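Local coordinates for phosphoribosylaminoimidazole carboxylase, ATPase subunit (Bacillus anthracis, PDB 3R5H), which probably catalyses the ATP-dependent carboxylation of 5-aminoimidazole ribonucleotide to N5-carboxyaminoimidazole ribonucleotide in purine biosynthesis, at residues T257-M262 and E274-P279; Y148-K153 and V165-E170. All coordinates share one frame; numbering follows the deposited sequence.

Interaction 1. Residues T257-M262 and E274-P279; sequences TLAVEM and ELAPRP. With MG (magnesium ion), chain E; AIR (5-aminoimidazole ribonucleotide), chain D; ADP (adenosine-5'-diphosphate), chain C.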
ATOM      1  N   THR A 257      -7.888  -3.485 -16.357  1.00 17.22           N
ATOM      2  CA  THR A 257      -8.841  -3.861 -15.323  1.00 17.23           C
ATOM      3  C   THR A 257     -10.275  -3.740 -15.814  1.00 17.00           C
ATOM      4  O   THR A 257     -10.655  -2.743 -16.439  1.00 17.17           O
ATOM      5  CB  THR A 257      -8.663  -2.944 -14.079  1.00 17.45           C
ATOM      6  OG1 THR A 257      -7.292  -2.949 -13.684  1.00 19.46           O
ATOM      7  CG2 THR A 257      -9.511  -3.421 -12.903  1.00 16.85           C
ATOM      8  N   LEU A 258     -11.077  -4.756 -15.529  1.00 16.40           N
ATOM      9  CA  LEU A 258     -12.503  -4.702 -15.823  1.00 15.80           C
ATOM     10  C   LEU A 258     -13.302  -5.041 -14.573  1.00 16.10           C
ATOM     11  O   LEU A 258     -13.126  -6.121 -13.974  1.00 16.21           O
ATOM     12  CB  LEU A 258     -12.866  -5.665 -16.943  1.00 15.19           C
ATOM     13  CG  LEU A 258     -14.334  -5.793 -17.363  1.00 15.09           C
ATOM     14  CD1 LEU A 258     -14.854  -4.514 -18.025  1.00 13.69           C
ATOM     15  CD2 LEU A 258     -14.508  -6.997 -18.278  1.00 14.86           C
ATOM     16  N   ALA A 259     -14.169  -4.115 -14.177  1.00 15.78           N
ATOM     17  CA  ALA A 259     -15.126  -4.369 -13.116  1.00 15.67           C
ATOM     18  C   ALA A 259     -16.450  -4.821 -13.725  1.00 15.67           C
ATOM     19  O   ALA A 259     -16.987  -4.146 -14.607  1.00 16.19           O
ATOM     20  CB  ALA A 259     -15.328  -3.127 -12.253  1.00 15.48           C
ATOM     21  N   VAL A 260     -16.964  -5.956 -13.255  1.00 15.23           N
ATOM     22  CA  VAL A 260     -18.219  -6.520 -13.754  1.00 15.47           C
ATOM     23  C   VAL A 260     -19.269  -6.514 -12.655  1.00 16.05           C
ATOM     24  O   VAL A 260     -19.140  -7.225 -11.636  1.00 16.11           O
ATOM     25  CB  VAL A 260     -18.066  -7.975 -14.252  1.00 15.74           C
ATOM     26  CG1 VAL A 260     -19.387  -8.450 -14.947  1.00 15.35           C
ATOM     27  CG2 VAL A 260     -16.868  -8.118 -15.178  1.00 15.12           C
ATOM     28  N   GLU A 261     -20.302  -5.712 -12.852  1.00 16.03           N
ATOM     29  CA  GLU A 261     -21.361  -5.603 -11.869  1.00 17.27           C
ATOM     30  C   GLU A 261     -22.540  -6.466 -12.265  1.00 16.82           C
ATOM     31  O   GLU A 261     -22.961  -6.461 -13.427  1.00 15.59           O
ATOM     32  CB  GLU A 261     -21.789  -4.152 -11.705  1.00 17.51           C
ATOM     33  CG  GLU A 261     -20.784  -3.331 -10.927  1.00 20.83           C
ATOM     34  CD  GLU A 261     -21.355  -1.983 -10.557  1.00 25.33           C
ATOM     35  OE1 GLU A 261     -21.305  -1.068 -11.413  1.00 25.79           O
ATOM     36  OE2 GLU A 261     -21.869  -1.854  -9.416  1.00 27.09           O
ATOM     37  N   MET A 262     -23.071  -7.181 -11.276  1.00 17.29           N
ATOM     38  CA  MET A 262     -24.030  -8.267 -11.505  1.00 18.35           C
ATOM     39  C   MET A 262     -25.207  -8.252 -10.519  1.00 18.75           C
ATOM     40  O   MET A 262     -25.083  -7.717  -9.414  1.00 18.69           O
ATOM     41  CB  MET A 262     -23.295  -9.616 -11.416  1.00 18.14           C
ATOM     42  CG  MET A 262     -22.089  -9.755 -12.388  1.00 19.87           C
ATOM     43  SD  MET A 262     -21.218 -11.314 -12.101  1.00 22.99           S
ATOM     44  CE  MET A 262     -19.634 -11.115 -12.898  1.00 21.56           C
ATOM     45  N   GLU A 274     -23.641  -4.003 -15.448  1.00 19.21           N
ATOM     46  CA  GLU A 274     -22.782  -3.036 -16.126  1.00 19.03           C
ATOM     47  C   GLU A 274     -21.296  -3.314 -15.955  1.00 17.92           C
ATOM     48  O   GLU A 274     -20.874  -4.076 -15.073  1.00 18.30           O
ATOM     49  CB  GLU A 274     -23.145  -1.569 -15.761  1.00 19.78           C
ATOM     50  CG  GLU A 274     -23.016  -1.239 -14.302  1.00 23.49           C
ATOM     51  CD  GLU A 274     -23.263   0.228 -13.974  1.00 31.39           C
ATOM     52  OE1 GLU A 274     -23.403   0.517 -12.744  1.00 33.21           O
ATOM     53  OE2 GLU A 274     -23.307   1.076 -14.916  1.00 31.40           O
ATOM     54  N   LEU A 275     -20.518  -2.727 -16.858  1.00 16.49           N
ATOM     55  CA  LEU A 275     -19.087  -2.894 -16.908  1.00 15.98           C
ATOM     56  C   LEU A 275     -18.404  -1.550 -16.760  1.00 16.24           C
ATOM     57  O   LEU A 275     -18.928  -0.518 -17.221  1.00 16.42           O
ATOM     58  CB  LEU A 275     -18.676  -3.532 -18.236  1.00 15.65           C
ATOM     59  CG  LEU A 275     -19.403  -4.789 -18.697  1.00 15.44           C
ATOM     60  CD1 LEU A 275     -18.897  -5.246 -20.079  1.00 14.77           C
ATOM     61  CD2 LEU A 275     -19.247  -5.908 -17.648  1.00 14.64           C
ATOM     62  N   ALA A 276     -17.243  -1.566 -16.111  1.00 15.81           N
ATOM     63  CA  ALA A 276     -16.372  -0.400 -16.032  1.00 15.61           C
ATOM     64  C   ALA A 276     -14.955  -0.854 -16.345  1.00 15.74           C
ATOM     65  O   ALA A 276     -14.407  -1.706 -15.639  1.00 15.17           O
ATOM     66  CB  ALA A 276     -16.450   0.249 -14.633  1.00 15.65           C
ATOM     67  N   PRO A 277     -14.362  -0.309 -17.424  1.00 15.86           N
ATOM     68  CA  PRO A 277     -13.015  -0.714 -17.875  1.00 15.66           C
ATOM     69  C   PRO A 277     -11.892   0.030 -17.128  1.00 15.81           C
ATOM     70  O   PRO A 277     -11.062   0.711 -17.732  1.00 15.32           O
ATOM     71  CB  PRO A 277     -13.029  -0.362 -19.369  1.00 15.79           C
ATOM     72  CG  PRO A 277     -13.994   0.797 -19.484  1.00 16.24           C
ATOM     73  CD  PRO A 277     -14.967   0.716 -18.303  1.00 15.98           C
ATOM     74  N   ARG A 278     -11.870  -0.133 -15.807  1.00 15.80           N
ATOM     75  CA  ARG A 278     -10.997   0.622 -14.931  1.00 15.16           C
ATOM     76  C   ARG A 278     -11.131   0.065 -13.535  1.00 14.88           C
ATOM     77  O   ARG A 278     -12.114  -0.612 -13.246  1.00 14.66           O
ATOM     78  CB  ARG A 278     -11.417   2.118 -14.915  1.00 15.64           C
ATOM     79  CG  ARG A 278     -12.898   2.356 -14.666  1.00 15.11           C
ATOM     80  CD  ARG A 278     -13.202   3.769 -14.193  1.00 14.88           C
ATOM     81  NE  ARG A 278     -14.647   3.954 -14.023  1.00 16.49           N
ATOM     82  CZ  ARG A 278     -15.330   3.697 -12.905  1.00 17.73           C
ATOM     83  NH1 ARG A 278     -14.724   3.233 -11.806  1.00 17.48           N
ATOM     84  NH2 ARG A 278     -16.636   3.909 -12.880  1.00 17.67           N
ATOM     85  N   PRO A 279     -10.159   0.371 -12.652  1.00 15.34           N
ATOM     86  CA  PRO A 279     -10.357   0.138 -11.228  1.00 15.38           C
ATOM     87  C   PRO A 279     -11.669   0.776 -10.781  1.00 15.76           C
ATOM     88  O   PRO A 279     -12.075   1.829 -11.316  1.00 15.99           O
ATOM     89  CB  PRO A 279      -9.180   0.864 -10.581  1.00 15.61           C
ATOM     90  CG  PRO A 279      -8.115   0.864 -11.612  1.00 15.72           C
ATOM     91  CD  PRO A 279      -8.814   0.907 -12.948  1.00 14.91           C
TER
HETATM   92 MG    MG E 402     -24.622   0.851 -10.995  1.00 39.77          MG
HETATM   93  N1  AIR D 401     -14.430   8.049 -11.071  1.00 56.92           N
HETATM   94  C2  AIR D 401     -14.222   7.957 -12.401  1.00 57.18           C
HETATM   95  N3  AIR D 401     -15.269   7.321 -12.994  1.00 57.73           N
HETATM   96  C4  AIR D 401     -16.175   6.985 -12.044  1.00 57.85           C
HETATM   97  C5  AIR D 401     -15.601   7.459 -10.884  1.00 57.78           C
HETATM   98  N6  AIR D 401     -16.178   7.334  -9.660  1.00 58.85           N
HETATM   99  C1' AIR D 401     -13.554   8.670 -10.034  1.00 56.28           C
HETATM  100  C2' AIR D 401     -12.310   9.229 -10.685  1.00 55.61           C
HETATM  101  C3' AIR D 401     -12.691  10.686 -10.920  1.00 55.76           C
HETATM  102  C4' AIR D 401     -13.438  11.000  -9.642  1.00 55.46           C
HETATM  103  O4' AIR D 401     -14.185   9.799  -9.400  1.00 56.79           O
HETATM  104  O2' AIR D 401     -11.252   9.081  -9.732  1.00 53.06           O
HETATM  105  O3' AIR D 401     -11.587  11.569 -11.157  1.00 55.69           O
HETATM  106  C5' AIR D 401     -14.331  12.224  -9.752  1.00 55.58           C
HETATM  107  O5' AIR D 401     -14.501  12.731  -8.430  1.00 55.19           O
HETATM  108  P   AIR D 401     -14.897  14.269  -8.137  1.00 54.15           P
HETATM  109  O6  AIR D 401     -16.170  14.458  -8.929  1.00 54.34           O
HETATM  110  O7  AIR D 401     -13.728  15.078  -8.659  1.00 54.55           O
HETATM  111  O8  AIR D 401     -15.054  14.305  -6.637  1.00 50.76           O
HETATM  112  PB  ADP C 400     -26.022   3.436 -12.318  1.00 39.20           P
HETATM  113  O1B ADP C 400     -26.400   4.842 -12.683  1.00 42.02           O
HETATM  114  O2B ADP C 400     -24.801   2.999 -13.067  1.00 41.53           O
HETATM  115  O3B ADP C 400     -25.971   3.164 -10.837  1.00 42.24           O
HETATM  116  PA  ADP C 400     -27.618   1.030 -12.576  1.00 36.72           P
HETATM  117  O1A ADP C 400     -26.545   0.445 -11.693  1.00 38.75           O
HETATM  118  O2A ADP C 400     -27.925   0.390 -13.905  1.00 37.35           O
HETATM  119  O3A ADP C 400     -27.278   2.584 -12.872  1.00 39.17           O
HETATM  120  O5' ADP C 400     -28.995   1.058 -11.751  1.00 35.26           O
HETATM  121  C5' ADP C 400     -29.033   1.627 -10.444  1.00 34.24           C
HETATM  122  C4' ADP C 400     -29.727   0.675  -9.485  1.00 33.79           C
HETATM  123  O4' ADP C 400     -31.071   0.432  -9.924  1.00 33.60           O
HETATM  124  C3' ADP C 400     -29.050  -0.685  -9.428  1.00 34.02           C
HETATM  125  O3' ADP C 400     -28.080  -0.745  -8.381  1.00 34.55           O
HETATM  126  C2' ADP C 400     -30.197  -1.630  -9.155  1.00 34.73           C
HETATM  127  O2' ADP C 400     -30.434  -1.670  -7.741  1.00 35.83           O
HETATM  128  C1' ADP C 400     -31.395  -0.957  -9.782  1.00 32.58           C
HETATM  129  N9  ADP C 400     -31.655  -1.555 -11.115  1.00 31.79           N
HETATM  130  C8  ADP C 400     -31.197  -1.101 -12.301  1.00 31.16           C
HETATM  131  N7  ADP C 400     -31.623  -1.877 -13.328  1.00 29.89           N
HETATM  132  C5  ADP C 400     -32.385  -2.843 -12.802  1.00 29.07           C
HETATM  133  C6  ADP C 400     -33.153  -3.995 -13.316  1.00 29.06           C
HETATM  134  N6  ADP C 400     -33.208  -4.287 -14.643  1.00 25.98           N
HETATM  135  N1  ADP C 400     -33.801  -4.763 -12.394  1.00 30.13           N
HETATM  136  C2  ADP C 400     -33.771  -4.520 -11.073  1.00 29.30           C
HETATM  137  N3  ADP C 400     -33.095  -3.488 -10.551  1.00 30.47           N
HETATM  138  C4  ADP C 400     -32.398  -2.635 -11.344  1.00 30.29           C
HETATM  139  O   HOH W   1      -8.651  -1.069 -17.263  1.00 36.50           O
HETATM  140  O   HOH W   2     -19.611  -1.601 -13.334  1.00 45.42           O
HETATM  141  O   HOH W   3     -23.428   1.240  -9.154  1.00 44.98           O
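Glu261 and Glu274 face each other across an antiparallel beta hairpin. Their side chains lie alongside and point the same way, with carboxylate planes only 19° apart. Glu261 OE1 comes 2.9 Å from Glu274 OE1, a contact between two acceptors. Glu274 has CG between its backbone N and carbonyl carbon (chi1 61°) and is extended beyond. This carries OE1 to the magnesium ion, 2.2 Å away. ADP O1A and water 3 also bind the metal. Glu261 takes a bond from water 2 at OE1 (2.6 Å), and OE2 has a weak one from water 3.

Paired backbone bonds join Ala259 with Ala276, and Glu261 with Glu274. On the other side of the sheet, Val260 and Leu275 lie side by side, with CG1 of the valine 3.7 Å from CD2 of the leucine. Leu258 CD1 packs 4.0 Å from Leu275 CB.

Past the strand, Pro277 centres an inverse gamma turn. The guanidinium of Arg278 lies between Ala276 CB on one face and the AIR ring on the other, where its NH2 is 3.2 Å from AIR C4. NE pairs with Glu84, and NH1 donates to Pro279 O, so its rotation is fixed. The hairpin thus gives the metal one carboxylate oxygen, from Glu274, and AIR a flat cation. The magnesium ion, and weakly Arg113, probably offset the close approach of the two carboxylates.

Interaction 2. Residues Y148-K153 and V165-E170; sequences YPSVLK and VVLRSE. With ADP (adenosine-5'-diphosphate), chain C.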
ATOM      1  N   TYR A 148     -44.891  -4.848 -16.998  1.00 42.94           N
ATOM      2  CA  TYR A 148     -44.444  -4.290 -15.736  1.00 41.95           C
ATOM      3  C   TYR A 148     -44.051  -5.417 -14.765  1.00 40.82           C
ATOM      4  O   TYR A 148     -44.648  -6.501 -14.799  1.00 41.06           O
ATOM      5  CB  TYR A 148     -45.543  -3.422 -15.133  1.00 42.48           C
ATOM      6  CG  TYR A 148     -45.967  -2.253 -16.004  1.00 43.32           C
ATOM      7  CD1 TYR A 148     -45.301  -1.030 -15.934  1.00 43.36           C
ATOM      8  CD2 TYR A 148     -47.047  -2.370 -16.886  1.00 44.11           C
ATOM      9  CE1 TYR A 148     -45.692   0.046 -16.728  1.00 44.81           C
ATOM     10  CE2 TYR A 148     -47.449  -1.301 -17.686  1.00 44.54           C
ATOM     11  CZ  TYR A 148     -46.771  -0.097 -17.598  1.00 44.91           C
ATOM     12  OH  TYR A 148     -47.168   0.964 -18.376  1.00 45.18           O
ATOM     13  N   PRO A 149     -43.029  -5.179 -13.916  1.00 39.25           N
ATOM     14  CA  PRO A 149     -42.249  -3.947 -13.808  1.00 38.16           C
ATOM     15  C   PRO A 149     -41.006  -3.891 -14.733  1.00 36.82           C
ATOM     16  O   PRO A 149     -40.498  -4.927 -15.179  1.00 36.51           O
ATOM     17  CB  PRO A 149     -41.841  -3.935 -12.333  1.00 38.18           C
ATOM     18  CG  PRO A 149     -41.756  -5.411 -11.956  1.00 38.76           C
ATOM     19  CD  PRO A 149     -42.539  -6.210 -12.981  1.00 39.37           C
ATOM     20  N   SER A 150     -40.543  -2.675 -15.021  1.00 35.33           N
ATOM     21  CA  SER A 150     -39.438  -2.451 -15.955  1.00 33.90           C
ATOM     22  C   SER A 150     -38.744  -1.171 -15.560  1.00 32.62           C
ATOM     23  O   SER A 150     -39.277  -0.403 -14.766  1.00 32.73           O
ATOM     24  CB  SER A 150     -39.949  -2.369 -17.396  1.00 34.15           C
ATOM     25  OG  SER A 150     -40.909  -1.326 -17.527  1.00 35.10           O
ATOM     26  N   VAL A 151     -37.552  -0.948 -16.105  1.00 31.43           N
ATOM     27  CA  VAL A 151     -36.735   0.226 -15.790  1.00 29.84           C
ATOM     28  C   VAL A 151     -36.209   0.893 -17.057  1.00 29.18           C
ATOM     29  O   VAL A 151     -35.523   0.264 -17.876  1.00 28.78           O
ATOM     30  CB  VAL A 151     -35.479  -0.144 -14.980  1.00 29.77           C
ATOM     31  CG1 VAL A 151     -34.911   1.087 -14.309  1.00 28.20           C
ATOM     32  CG2 VAL A 151     -35.779  -1.221 -13.982  1.00 30.48           C
ATOM     33  N   LEU A 152     -36.482   2.186 -17.174  1.00 28.28           N
ATOM     34  CA  LEU A 152     -36.007   2.998 -18.275  1.00 26.91           C
ATOM     35  C   LEU A 152     -34.837   3.842 -17.794  1.00 26.49           C
ATOM     36  O   LEU A 152     -34.961   4.600 -16.844  1.00 25.65           O
ATOM     37  CB  LEU A 152     -37.141   3.904 -18.765  1.00 26.81           C
ATOM     38  CG  LEU A 152     -36.857   4.738 -20.017  1.00 25.85           C
ATOM     39  CD1 LEU A 152     -36.857   3.836 -21.251  1.00 20.51           C
ATOM     40  CD2 LEU A 152     -37.889   5.882 -20.118  1.00 24.15           C
ATOM     41  N   LYS A 153     -33.697   3.686 -18.454  1.00 26.33           N
ATOM     42  CA  LYS A 153     -32.484   4.413 -18.105  1.00 26.88           C
ATOM     43  C   LYS A 153     -31.941   5.089 -19.356  1.00 27.31           C
ATOM     44  O   LYS A 153     -32.185   4.616 -20.461  1.00 27.77           O
ATOM     45  CB  LYS A 153     -31.388   3.457 -17.605  1.00 26.42           C
ATOM     46  CG  LYS A 153     -31.787   2.397 -16.622  1.00 25.56           C
ATOM     47  CD  LYS A 153     -30.593   1.474 -16.420  1.00 25.18           C
ATOM     48  CE  LYS A 153     -30.918   0.364 -15.462  1.00 25.17           C
ATOM     49  NZ  LYS A 153     -29.879  -0.699 -15.485  1.00 24.36           N
ATOM     50  N   VAL A 165     -36.060   5.856 -14.436  1.00 45.89           N
ATOM     51  CA  VAL A 165     -37.456   5.812 -14.036  1.00 45.15           C
ATOM     52  C   VAL A 165     -37.882   4.362 -13.904  1.00 45.24           C
ATOM     53  O   VAL A 165     -37.791   3.595 -14.860  1.00 45.10           O
ATOM     54  CB  VAL A 165     -38.373   6.539 -15.060  1.00 45.12           C
ATOM     55  CG1 VAL A 165     -39.846   6.290 -14.755  1.00 44.18           C
ATOM     56  CG2 VAL A 165     -38.072   8.034 -15.089  1.00 43.94           C
ATOM     57  N   VAL A 166     -38.329   3.984 -12.711  1.00 45.49           N
ATOM     58  CA  VAL A 166     -38.822   2.631 -12.475  1.00 45.92           C
ATOM     59  C   VAL A 166     -40.317   2.609 -12.769  1.00 46.67           C
ATOM     60  O   VAL A 166     -41.071   3.415 -12.226  1.00 46.82           O
ATOM     61  CB  VAL A 166     -38.532   2.130 -11.032  1.00 45.82           C
ATOM     62  CG1 VAL A 166     -38.993   0.683 -10.865  1.00 45.95           C
ATOM     63  CG2 VAL A 166     -37.047   2.256 -10.685  1.00 44.71           C
ATOM     64  N   LEU A 167     -40.727   1.689 -13.639  1.00 47.45           N
ATOM     65  CA  LEU A 167     -42.099   1.619 -14.124  1.00 48.35           C
ATOM     66  C   LEU A 167     -42.844   0.454 -13.498  1.00 49.17           C
ATOM     67  O   LEU A 167     -42.741  -0.683 -13.963  1.00 49.13           O
ATOM     68  CB  LEU A 167     -42.135   1.500 -15.654  1.00 48.12           C
ATOM     69  CG  LEU A 167     -41.845   2.761 -16.472  1.00 48.23           C
ATOM     70  CD1 LEU A 167     -40.373   2.850 -16.834  1.00 47.91           C
ATOM     71  CD2 LEU A 167     -42.683   2.763 -17.728  1.00 48.40           C
ATOM     72  N   ARG A 168     -43.601   0.744 -12.444  1.00 50.18           N
ATOM     73  CA  ARG A 168     -44.330  -0.295 -11.729  1.00 51.18           C
ATOM     74  C   ARG A 168     -45.745  -0.478 -12.271  1.00 51.73           C
ATOM     75  O   ARG A 168     -46.261  -1.596 -12.309  1.00 51.88           O
ATOM     76  CB  ARG A 168     -44.307  -0.027 -10.223  1.00 51.33           C
ATOM     77  CG  ARG A 168     -43.064  -0.607  -9.547  1.00 52.10           C
ATOM     78  CD  ARG A 168     -42.838  -0.058  -8.144  1.00 53.55           C
ATOM     79  NE  ARG A 168     -41.854   1.030  -8.109  1.00 54.89           N
ATOM     80  CZ  ARG A 168     -40.592   0.909  -7.697  1.00 54.82           C
ATOM     81  NH1 ARG A 168     -40.121  -0.263  -7.277  1.00 54.43           N
ATOM     82  NH2 ARG A 168     -39.791   1.971  -7.705  1.00 54.77           N
ATOM     83  N   SER A 169     -46.348   0.623 -12.716  1.00 52.22           N
ATOM     84  CA  SER A 169     -47.707   0.615 -13.263  1.00 52.69           C
ATOM     85  C   SER A 169     -47.855   1.579 -14.444  1.00 53.13           C
ATOM     86  O   SER A 169     -46.997   2.438 -14.671  1.00 52.98           O
ATOM     87  CB  SER A 169     -48.714   0.995 -12.169  1.00 52.44           C
ATOM     88  OG  SER A 169     -48.378   2.252 -11.596  1.00 51.97           O
ATOM     89  N   GLU A 170     -48.961   1.433 -15.179  1.00 53.64           N
ATOM     90  CA  GLU A 170     -49.371   2.381 -16.214  1.00 54.05           C
ATOM     91  C   GLU A 170     -49.320   3.826 -15.692  1.00 53.70           C
ATOM     92  O   GLU A 170     -49.129   4.769 -16.463  1.00 53.67           O
ATOM     93  CB  GLU A 170     -50.779   2.023 -16.710  1.00 54.63           C
ATOM     94  CG  GLU A 170     -51.098   2.455 -18.143  1.00 56.51           C
ATOM     95  CD  GLU A 170     -51.378   3.951 -18.278  1.00 58.90           C
ATOM     96  OE1 GLU A 170     -52.186   4.492 -17.479  1.00 60.04           O
ATOM     97  OE2 GLU A 170     -50.783   4.584 -19.184  1.00 59.03           O
TER
HETATM   98  PB  ADP C 400     -26.022   3.436 -12.318  1.00 39.20           P
HETATM   99  O1B ADP C 400     -26.400   4.842 -12.683  1.00 42.02           O
HETATM  100  O2B ADP C 400     -24.801   2.999 -13.067  1.00 41.53           O
HETATM  101  O3B ADP C 400     -25.971   3.164 -10.837  1.00 42.24           O
HETATM  102  PA  ADP C 400     -27.618   1.030 -12.576  1.00 36.72           P
HETATM  103  O1A ADP C 400     -26.545   0.445 -11.693  1.00 38.75           O
HETATM  104  O2A ADP C 400     -27.925   0.390 -13.905  1.00 37.35           O
HETATM  105  O3A ADP C 400     -27.278   2.584 -12.872  1.00 39.17           O
HETATM  106  O5' ADP C 400     -28.995   1.058 -11.751  1.00 35.26           O
HETATM  107  C5' ADP C 400     -29.033   1.627 -10.444  1.00 34.24           C
HETATM  108  C4' ADP C 400     -29.727   0.675  -9.485  1.00 33.79           C
HETATM  109  O4' ADP C 400     -31.071   0.432  -9.924  1.00 33.60           O
HETATM  110  C3' ADP C 400     -29.050  -0.685  -9.428  1.00 34.02           C
HETATM  111  O3' ADP C 400     -28.080  -0.745  -8.381  1.00 34.55           O
HETATM  112  C2' ADP C 400     -30.197  -1.630  -9.155  1.00 34.73           C
HETATM  113  O2' ADP C 400     -30.434  -1.670  -7.741  1.00 35.83           O
HETATM  114  C1' ADP C 400     -31.395  -0.957  -9.782  1.00 32.58           C
HETATM  115  N9  ADP C 400     -31.655  -1.555 -11.115  1.00 31.79           N
HETATM  116  C8  ADP C 400     -31.197  -1.101 -12.301  1.00 31.16           C
HETATM  117  N7  ADP C 400     -31.623  -1.877 -13.328  1.00 29.89           N
HETATM  118  C5  ADP C 400     -32.385  -2.843 -12.802  1.00 29.07           C
HETATM  119  C6  ADP C 400     -33.153  -3.995 -13.316  1.00 29.06           C
HETATM  120  N6  ADP C 400     -33.208  -4.287 -14.643  1.00 25.98           N
HETATM  121  N1  ADP C 400     -33.801  -4.763 -12.394  1.00 30.13           N
HETATM  122  C2  ADP C 400     -33.771  -4.520 -11.073  1.00 29.30           C
HETATM  123  N3  ADP C 400     -33.095  -3.488 -10.551  1.00 30.47           N
HETATM  124  C4  ADP C 400     -32.398  -2.635 -11.344  1.00 30.29           C
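Tyr148 lays its ring along the chain that leaves the second strand. Leu167 O sits at the ring edge, 3.2 Å from Tyr148 CD1. The peptide between Ser169 and Glu170 covers one ring face. The phenol end goes as far as Glu170, where Tyr148 OH is 3.4 Å from Glu170 CA. CG stands anti to the carbonyl carbon (chi1 -60°), which directs the ring toward the facing segment. Helix residues Ile143 and Val173 also touch this tyrosine. A cis peptide follows it, before Pro149, whose CA-H meets Leu167 O.

Beyond the proline the chains pair as an antiparallel hairpin at the edge of a four-stranded sheet, in the small nucleotide-binding part of the ATP-grasp fold. Four backbone bonds link Ser150 with Leu167 and Leu152 with Val165. On the face of these residues, Ser150 OG is 3.6 Å from Leu167 CB. This hydroxyl is buried and has no polar partner in the model. Leu167 CD1 leans on Leu152 CB, 3.9 Å away, and Leu152 continues into Leu139, Ala176 and Leu179 of the flanking helices.

The other face carries Val151 and Val166, whose CG1 and CG2 respectively are 4.4 Å apart. Val151 puts CG1 anti to the backbone N (chi1 -162°), and its other methyl, CG2, meets adenine at C6 of ADP, 3.9 Å away. Arg168 folds its guanidinium back over Val166 CG1. Lys153 takes no part in the strand contact. Its extended chain brings NZ to ADP, where it donates to O2A (2.7 Å) and to N7 (3.0 Å). Glu188 forms a salt bridge with the same nitrogen.

Both hairpins contribute to the same nucleotide site, from different sheets. The centre of interaction 1 is about 5 Å from the centre of the chain, at the edge of the large antiparallel sheet. Interaction 2 belongs to the smaller four-stranded sheet, and the two centres are 25 Å apart. Their nearest atoms are about 7 Å apart, so they do not touch. ADP spans the gap: 148-153 meets the adenine and alpha-phosphate, and 274-279 reaches the alpha-phosphate through the magnesium ion bound by Glu274. The side chain of Val151 is about 11 Å from that ion. Only interaction 1 also reaches AIR. This division, with nucleotide held between two sheets, is characteristic of ATP-grasp enzymes.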